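Uncharacterized protein (Shigella flexneri 5a str. M90T, PDB 5EUR) is of unknown function, though a relationship to glutathione S-transferases has been suggested. Local coordinates at residues Arg52-Ile57 with Leu62-Tyr67; Asp56-Gly61 with Arg72-Ser77. All coordinates share one frame; numbering follows the deposited sequence.

Contact 1: Arg52-Ile57 with Leu62-Tyr67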
ATOM      1  N   ARG A  52      -7.779 -10.893 -13.057  1.00 16.27           N
ATOM      2  CA  ARG A  52      -6.437 -10.543 -13.525  1.00 18.08           C
ATOM      3  C   ARG A  52      -5.442 -10.470 -12.369  1.00 16.05           C
ATOM      4  O   ARG A  52      -4.340 -11.048 -12.424  1.00 17.31           O
ATOM      5  CB  ARG A  52      -6.463  -9.202 -14.269  1.00 19.70           C
ATOM      6  CG  ARG A  52      -6.984  -9.244 -15.698  1.00 28.37           C
ATOM      7  CD  ARG A  52      -6.978  -7.826 -16.315  1.00 30.04           C
ATOM      8  NE  ARG A  52      -5.667  -7.181 -16.199  1.00 40.27           N
ATOM      9  CZ  ARG A  52      -4.721  -7.200 -17.137  1.00 39.69           C
ATOM     10  NH1 ARG A  52      -4.930  -7.823 -18.287  1.00 35.21           N
ATOM     11  NH2 ARG A  52      -3.562  -6.586 -16.926  1.00 34.71           N
ATOM     12  N   ILE A  53      -5.803  -9.721 -11.323  1.00 16.08           N
ATOM     13  CA  ILE A  53      -4.920  -9.599 -10.166  1.00 14.46           C
ATOM     14  C   ILE A  53      -4.538 -10.976  -9.639  1.00 12.91           C
ATOM     15  O   ILE A  53      -3.360 -11.268  -9.400  1.00 14.62           O
ATOM     16  CB  ILE A  53      -5.594  -8.761  -9.069  1.00 13.64           C
ATOM     17  CG1 ILE A  53      -5.739  -7.306  -9.528  1.00 15.01           C
ATOM     18  CG2 ILE A  53      -4.786  -8.828  -7.794  1.00 13.42           C
ATOM     19  CD1 ILE A  53      -6.755  -6.524  -8.682  1.00 14.25           C
ATOM     20  N   LEU A  54      -5.537 -11.841  -9.442  1.00 14.30           N
ATOM     21  CA  LEU A  54      -5.266 -13.132  -8.809  1.00 14.88           C
ATOM     22  C   LEU A  54      -4.493 -14.063  -9.734  1.00 16.61           C
ATOM     23  O   LEU A  54      -3.727 -14.902  -9.256  1.00 15.68           O
ATOM     24  CB  LEU A  54      -6.567 -13.763  -8.316  1.00 13.51           C
ATOM     25  CG  LEU A  54      -7.104 -13.037  -7.065  1.00 12.21           C
ATOM     26  CD1 LEU A  54      -8.479 -13.542  -6.666  1.00 16.00           C
ATOM     27  CD2 LEU A  54      -6.124 -13.202  -5.896  1.00 12.94           C
ATOM     28  N   ASN A  55      -4.664 -13.933 -11.047  1.00 13.99           N
ATOM     29  CA  ASN A  55      -3.792 -14.689 -11.939  1.00 16.03           C
ATOM     30  C   ASN A  55      -2.338 -14.255 -11.771  1.00 16.32           C
ATOM     31  O   ASN A  55      -1.436 -15.095 -11.772  1.00 16.86           O
ATOM     32  CB  ASN A  55      -4.255 -14.551 -13.389  1.00 16.52           C
ATOM     33  CG  ASN A  55      -5.391 -15.509 -13.735  1.00 19.85           C
ATOM     34  OD1 ASN A  55      -5.455 -16.637 -13.228  1.00 21.66           O
ATOM     35  ND2 ASN A  55      -6.269 -15.080 -14.626  1.00 27.81           N
ATOM     36  N   ASP A  56      -2.085 -12.955 -11.588  1.00 14.44           N
ATOM     37  CA  ASP A  56      -0.702 -12.531 -11.358  1.00 17.77           C
ATOM     38  C   ASP A  56      -0.182 -12.973  -9.990  1.00 15.56           C
ATOM     39  O   ASP A  56       1.016 -13.289  -9.840  1.00 16.72           O
ATOM     40  CB  ASP A  56      -0.604 -11.016 -11.522  1.00 17.78           C
ATOM     41  CG  ASP A  56      -0.795 -10.592 -12.962  1.00 23.57           C
ATOM     42  OD1 ASP A  56      -0.667 -11.462 -13.871  1.00 23.24           O
ATOM     43  OD2 ASP A  56      -1.090  -9.410 -13.184  1.00 20.36           O
ATOM     44  N   ILE A  57      -1.059 -12.991  -8.982  1.00 15.79           N
ATOM     45  CA  ILE A  57      -0.684 -13.504  -7.668  1.00 15.22           C
ATOM     46  C   ILE A  57      -0.287 -14.974  -7.773  1.00 14.64           C
ATOM     47  O   ILE A  57       0.764 -15.390  -7.273  1.00 15.59           O
ATOM     48  CB  ILE A  57      -1.841 -13.293  -6.672  1.00 14.67           C
ATOM     49  CG1 ILE A  57      -2.083 -11.796  -6.443  1.00 17.00           C
ATOM     50  CG2 ILE A  57      -1.593 -14.034  -5.366  1.00 15.89           C
ATOM     51  CD1 ILE A  57      -0.836 -11.030  -6.005  1.00 18.02           C
ATOM     52  N   LEU A  62       2.458 -17.013  -5.156  1.00 17.55           N
ATOM     53  CA  LEU A  62       1.721 -16.656  -3.956  1.00 15.42           C
ATOM     54  C   LEU A  62       0.367 -17.361  -3.943  1.00 13.57           C
ATOM     55  O   LEU A  62      -0.058 -17.961  -4.932  1.00 16.23           O
ATOM     56  CB  LEU A  62       1.548 -15.142  -3.877  1.00 13.84           C
ATOM     57  CG  LEU A  62       2.868 -14.369  -3.870  1.00 16.84           C
ATOM     58  CD1 LEU A  62       2.622 -12.854  -3.994  1.00 17.76           C
ATOM     59  CD2 LEU A  62       3.641 -14.683  -2.614  1.00 20.74           C
ATOM     60  N   ASP A  63      -0.327 -17.279  -2.802  1.00 14.17           N
ATOM     61  CA  ASP A  63      -1.575 -18.022  -2.628  1.00 16.03           C
ATOM     62  C   ASP A  63      -2.750 -17.176  -3.100  1.00 15.32           C
ATOM     63  O   ASP A  63      -3.236 -16.308  -2.370  1.00 16.74           O
ATOM     64  CB  ASP A  63      -1.750 -18.437  -1.176  1.00 15.67           C
ATOM     65  CG  ASP A  63      -2.898 -19.398  -0.980  1.00 19.22           C
ATOM     66  OD1 ASP A  63      -3.706 -19.587  -1.925  1.00 18.35           O
ATOM     67  OD2 ASP A  63      -2.983 -19.966   0.131  1.00 22.81           O
ATOM     68  N   ALA A  64      -3.251 -17.473  -4.304  1.00 13.89           N
ATOM     69  CA  ALA A  64      -4.387 -16.745  -4.851  1.00 13.58           C
ATOM     70  C   ALA A  64      -5.712 -17.214  -4.270  1.00 13.98           C
ATOM     71  O   ALA A  64      -6.757 -16.629  -4.588  1.00 16.02           O
ATOM     72  CB  ALA A  64      -4.410 -16.853  -6.380  1.00 16.47           C
ATOM     73  N   GLY A  65      -5.694 -18.225  -3.410  1.00 14.42           N
ATOM     74  CA  GLY A  65      -6.911 -18.702  -2.796  1.00 15.27           C
ATOM     75  C   GLY A  65      -7.275 -18.074  -1.470  1.00 19.08           C
ATOM     76  O   GLY A  65      -8.295 -18.443  -0.881  1.00 18.04           O
ATOM     77  N   ASP A  66      -6.490 -17.113  -0.978  1.00 15.05           N
ATOM     78  CA  ASP A  66      -6.645 -16.582   0.368  1.00 15.05           C
ATOM     79  C   ASP A  66      -7.557 -15.358   0.439  1.00 16.21           C
ATOM     80  O   ASP A  66      -7.501 -14.627   1.438  1.00 18.39           O
ATOM     81  CB  ASP A  66      -5.282 -16.204   0.956  1.00 20.91           C
ATOM     82  CG  ASP A  66      -5.176 -16.530   2.430  1.00 26.69           C
ATOM     83  OD1 ASP A  66      -5.874 -17.456   2.882  1.00 28.55           O
ATOM     84  OD2 ASP A  66      -4.437 -15.827   3.151  1.00 33.77           O
ATOM     85  N   TYR A  67      -8.375 -15.110  -0.578  1.00 16.12           N
ATOM     86  CA  TYR A  67      -9.090 -13.838  -0.706  1.00 16.40           C
ATOM     87  C   TYR A  67     -10.587 -14.037  -0.914  1.00 17.14           C
ATOM     88  O   TYR A  67     -11.205 -13.396  -1.774  1.00 16.50           O
ATOM     89  CB  TYR A  67      -8.472 -13.003  -1.819  1.00 14.12           C
ATOM     90  CG  TYR A  67      -7.013 -12.754  -1.528  1.00 13.76           C
ATOM     91  CD1 TYR A  67      -6.628 -11.750  -0.643  1.00 13.87           C
ATOM     92  CD2 TYR A  67      -6.024 -13.549  -2.093  1.00 14.70           C
ATOM     93  CE1 TYR A  67      -5.296 -11.539  -0.338  1.00 16.46           C
ATOM     94  CE2 TYR A  67      -4.689 -13.340  -1.801  1.00 15.02           C
ATOM     95  CZ  TYR A  67      -4.332 -12.334  -0.929  1.00 15.12           C
ATOM     96  OH  TYR A  67      -3.003 -12.137  -0.645  1.00 16.45           O
TER

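Contact 2: Asp56-Gly61 with Arg72-Ser77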
ATOM      1  N   ASP A  56      -2.085 -12.955 -11.588  1.00 14.44           N
ATOM      2  CA  ASP A  56      -0.702 -12.531 -11.358  1.00 17.77           C
ATOM      3  C   ASP A  56      -0.182 -12.973  -9.990  1.00 15.56           C
ATOM      4  O   ASP A  56       1.016 -13.289  -9.840  1.00 16.72           O
ATOM      5  CB  ASP A  56      -0.604 -11.016 -11.522  1.00 17.78           C
ATOM      6  CG  ASP A  56      -0.795 -10.592 -12.962  1.00 23.57           C
ATOM      7  OD1 ASP A  56      -0.667 -11.462 -13.871  1.00 23.24           O
ATOM      8  OD2 ASP A  56      -1.090  -9.410 -13.184  1.00 20.36           O
ATOM      9  N   ILE A  57      -1.059 -12.991  -8.982  1.00 15.79           N
ATOM     10  CA  ILE A  57      -0.684 -13.504  -7.668  1.00 15.22           C
ATOM     11  C   ILE A  57      -0.287 -14.974  -7.773  1.00 14.64           C
ATOM     12  O   ILE A  57       0.764 -15.390  -7.273  1.00 15.59           O
ATOM     13  CB  ILE A  57      -1.841 -13.293  -6.672  1.00 14.67           C
ATOM     14  CG1 ILE A  57      -2.083 -11.796  -6.443  1.00 17.00           C
ATOM     15  CG2 ILE A  57      -1.593 -14.034  -5.366  1.00 15.89           C
ATOM     16  CD1 ILE A  57      -0.836 -11.030  -6.005  1.00 18.02           C
ATOM     17  N   HIS A  58      -1.114 -15.771  -8.454  1.00 14.82           N
ATOM     18  CA  HIS A  58      -0.838 -17.192  -8.645  1.00 16.27           C
ATOM     19  C   HIS A  58       0.453 -17.397  -9.423  1.00 16.41           C
ATOM     20  O   HIS A  58       1.295 -18.224  -9.046  1.00 16.01           O
ATOM     21  CB  HIS A  58      -2.020 -17.829  -9.380  1.00 14.12           C
ATOM     22  CG  HIS A  58      -1.948 -19.323  -9.496  1.00 16.68           C
ATOM     23  ND1 HIS A  58      -2.160 -20.165  -8.425  1.00 16.20           N
ATOM     24  CD2 HIS A  58      -1.743 -20.119 -10.573  1.00 17.29           C
ATOM     25  CE1 HIS A  58      -2.073 -21.423  -8.837  1.00 17.37           C
ATOM     26  NE2 HIS A  58      -1.807 -21.421 -10.131  1.00 17.10           N
ATOM     27  N   ALA A  59       0.632 -16.628 -10.496  1.00 14.59           N
ATOM     28  CA  ALA A  59       1.819 -16.758 -11.339  1.00 17.42           C
ATOM     29  C   ALA A  59       3.100 -16.460 -10.575  1.00 18.08           C
ATOM     30  O   ALA A  59       4.164 -16.997 -10.917  1.00 19.02           O
ATOM     31  CB  ALA A  59       1.708 -15.827 -12.542  1.00 19.78           C
ATOM     32  N   ALA A  60       3.031 -15.587  -9.565  1.00 15.65           N
ATOM     33  CA  ALA A  60       4.216 -15.244  -8.794  1.00 18.45           C
ATOM     34  C   ALA A  60       4.571 -16.279  -7.733  1.00 19.03           C
ATOM     35  O   ALA A  60       5.590 -16.118  -7.052  1.00 22.63           O
ATOM     36  CB  ALA A  60       4.021 -13.873  -8.139  1.00 19.33           C
ATOM     37  N   GLY A  61       3.766 -17.318  -7.556  1.00 17.00           N
ATOM     38  CA  GLY A  61       4.025 -18.284  -6.512  1.00 19.76           C
ATOM     39  C   GLY A  61       3.342 -18.001  -5.197  1.00 19.78           C
ATOM     40  O   GLY A  61       3.614 -18.698  -4.210  1.00 19.51           O
ATOM     41  N   ARG A  72     -12.877 -17.357  -4.788  1.00 21.77           N
ATOM     42  CA  ARG A  72     -13.834 -18.334  -5.301  1.00 24.38           C
ATOM     43  C   ARG A  72     -14.231 -18.005  -6.738  1.00 25.01           C
ATOM     44  O   ARG A  72     -14.274 -18.901  -7.601  1.00 26.09           O
ATOM     45  CB  ARG A  72     -15.043 -18.409  -4.364  1.00 25.28           C
ATOM     46  CG  ARG A  72     -14.629 -18.782  -2.937  1.00 30.31           C
ATOM     47  CD  ARG A  72     -15.792 -19.171  -2.026  1.00 38.05           C
ATOM     48  NE  ARG A  72     -16.495 -18.013  -1.480  1.00 37.65           N
ATOM     49  CZ  ARG A  72     -16.161 -17.398  -0.348  1.00 36.13           C
ATOM     50  NH1 ARG A  72     -15.125 -17.825   0.367  1.00 35.20           N
ATOM     51  NH2 ARG A  72     -16.862 -16.349   0.066  1.00 40.05           N
ATOM     52  N   TRP A  73     -14.477 -16.715  -7.021  1.00 22.23           N
ATOM     53  CA  TRP A  73     -14.676 -16.272  -8.397  1.00 21.73           C
ATOM     54  C   TRP A  73     -13.515 -16.693  -9.286  1.00 26.10           C
ATOM     55  O   TRP A  73     -13.723 -17.247 -10.368  1.00 23.55           O
ATOM     56  CB  TRP A  73     -14.827 -14.747  -8.475  1.00 25.19           C
ATOM     57  CG  TRP A  73     -15.987 -14.131  -7.779  1.00 26.20           C
ATOM     58  CD1 TRP A  73     -17.086 -14.763  -7.274  1.00 28.85           C
ATOM     59  CD2 TRP A  73     -16.203 -12.723  -7.578  1.00 25.28           C
ATOM     60  NE1 TRP A  73     -17.959 -13.834  -6.742  1.00 31.55           N
ATOM     61  CE2 TRP A  73     -17.436 -12.578  -6.915  1.00 27.89           C
ATOM     62  CE3 TRP A  73     -15.456 -11.576  -7.876  1.00 23.37           C
ATOM     63  CZ2 TRP A  73     -17.948 -11.328  -6.545  1.00 33.24           C
ATOM     64  CZ3 TRP A  73     -15.971 -10.327  -7.525  1.00 23.94           C
ATOM     65  CH2 TRP A  73     -17.201 -10.219  -6.854  1.00 29.52           C
ATOM     66  N   TRP A  74     -12.277 -16.429  -8.844  1.00 19.25           N
ATOM     67  CA  TRP A  74     -11.115 -16.724  -9.680  1.00 17.59           C
ATOM     68  C   TRP A  74     -10.992 -18.221  -9.944  1.00 20.42           C
ATOM     69  O   TRP A  74     -10.681 -18.634 -11.065  1.00 23.34           O
ATOM     70  CB  TRP A  74      -9.848 -16.181  -9.004  1.00 17.24           C
ATOM     71  CG  TRP A  74      -8.553 -16.684  -9.567  1.00 17.25           C
ATOM     72  CD1 TRP A  74      -7.919 -16.271 -10.713  1.00 18.04           C
ATOM     73  CD2 TRP A  74      -7.734 -17.713  -9.004  1.00 17.43           C
ATOM     74  NE1 TRP A  74      -6.741 -16.969 -10.873  1.00 18.02           N
ATOM     75  CE2 TRP A  74      -6.615 -17.867  -9.844  1.00 16.99           C
ATOM     76  CE3 TRP A  74      -7.839 -18.513  -7.858  1.00 15.86           C
ATOM     77  CZ2 TRP A  74      -5.600 -18.808  -9.579  1.00 16.32           C
ATOM     78  CZ3 TRP A  74      -6.832 -19.445  -7.597  1.00 17.16           C
ATOM     79  CH2 TRP A  74      -5.725 -19.572  -8.452  1.00 17.59           C
ATOM     80  N   ALA A  75     -11.250 -19.037  -8.925  1.00 20.93           N
ATOM     81  CA  ALA A  75     -11.091 -20.486  -9.035  1.00 23.51           C
ATOM     82  C   ALA A  75     -12.108 -21.095  -9.981  1.00 28.96           C
ATOM     83  O   ALA A  75     -11.858 -22.167 -10.551  1.00 30.42           O
ATOM     84  CB  ALA A  75     -11.206 -21.138  -7.658  1.00 25.10           C
ATOM     85  N   GLN A  76     -13.270 -20.463 -10.141  1.00 25.06           N
ATOM     86  CA  GLN A  76     -14.236 -20.972 -11.109  1.00 29.33           C
ATOM     87  C   GLN A  76     -14.369 -20.081 -12.345  1.00 28.72           C
ATOM     88  O   GLN A  76     -15.403 -20.097 -13.020  1.00 30.59           O
ATOM     89  CB  GLN A  76     -15.575 -21.203 -10.416  1.00 29.97           C
ATOM     90  CG  GLN A  76     -15.425 -22.251  -9.311  1.00 36.55           C
ATOM     91  CD  GLN A  76     -16.430 -22.127  -8.186  1.00 40.63           C
ATOM     92  OE1 GLN A  76     -17.454 -22.808  -8.179  1.00 41.00           O
ATOM     93  NE2 GLN A  76     -16.141 -21.257  -7.221  1.00 34.49           N
ATOM     94  N   SER A  77     -13.293 -19.351 -12.679  1.00 27.41           N
ATOM     95  CA  SER A  77     -13.175 -18.397 -13.774  1.00 32.51           C
ATOM     96  C   SER A  77     -12.463 -19.030 -14.972  1.00 33.84           C
ATOM     97  O   SER A  77     -12.188 -20.235 -14.988  1.00 37.95           O
ATOM     98  CB  SER A  77     -12.432 -17.140 -13.311  1.00 32.80           C
ATOM     99  OG  SER A  77     -11.026 -17.376 -13.202  1.00 31.46           O
TER

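Contact 1: Arg52-Ile57 with Leu62-Tyr67
Ala64 fits into the hollow between Leu54 and Ile57, where the loop joining helices 47-59 and 68-75 folds back on the first helix. This is a helix-loop-helix return, with strand 10-12 beside Leu62, and most of the touching residues are buried. The methyl CB of Ala64 is the bump: it rests 3.5 Å from the carbonyl oxygen Leu54 O and also meets Leu54 CD2 and Ile57 CG2, so the helix offers it a floor of backbone with a branch at each of two residues. Ile57 supplies the second bump. Its CG1 sits anti to the carbonyl carbon (chi1 -65°), which leaves CG2 anti to the backbone N and aimed at the loop, 3.6 Å from Leu62 CB and 3.9 Å from Ala64 CA. One helical turn back, Leu54 CD2 reaches Tyr67 CD2 at 3.8 Å, obliquely to the ring. The Tyr67 ring continues on to helix 28-43, where its OH bonds to Thr32 O, while Ile3 of the second subunit packs on it as well. Leu62, next to Ile57, also packs on Leu12 of strand 10-12. The loop itself is shaped by a type I turn from Asp63 to Asp66 and by an Asx turn, in which Gly65 N gives a 2.8 Å bond to Asp63 OD1 from above the carboxylate plane. One backbone bond ties the two segments directly: Leu62 N donates to Ile57 O at 3.2 Å, with an N-H...O angle of 146°.

Contact 2: Asp56-Gly61 with Arg72-Ser77
His58 and Trp74 make the whole of this contact, reaching across a gap of 10.3 Å between their CA atoms to join the last turns of helices 47-59 and 68-75. The tight part is small. The edge of the indole, at CZ2 and CH2, comes over one face of the imidazole, with Trp74 CH2 3.6 Å from His58 ND1 and Trp74 CZ2 3.7 Å from His58 CG. Seen from the other ring, His58 ND1 lies at the indole edge, near its plane. Both side chains hold CG anti to the backbone N (chi1 -173° for His58), which extends each toward the other helix. The ring planes meet at 54°, an oblique pairing. Away from that corner the contact is loose: the two segments bury just 85 Å² between them, both rings are partly exposed, and Ala75 and Gln76, next along the chain from Trp74, are exposed. His58 NE2 and Trp74 NE1 have their partners outside the two segments, in Glu86 of helix 79-99 and Asn55 respectively, while His58 ND1 packs on the indole. With no hydrogen bond between them, the rings meet through van der Waals and aromatic contact, and the nearby Glu86 carboxylate would probably favour a protonated imidazole.

How the contacts relate
Contacts 1 and 2 start from the same helix, 47-59, share Asp56 and Ile57, and have centres about 4 Å apart. Trp74 makes the join: its CH2 lies 3.7 Å from Ala64 CB and its CD1 3.7 Å from Leu54 CB, so the indole of contact 2 packs against residues of contact 1. Asn55 OD1 probably accepts a hydrogen bond from Trp74 NE1 at 2.7 Å, and Ala64 CB also lies 4.0 Å from His58 CB. The buried side of the loop (Leu62, Ala64, Tyr67) and the more exposed aromatic pair thus pack as one continuous patch. No active site is established here; the bound magnesium ion is about 13 Å from the side chain of Ile57.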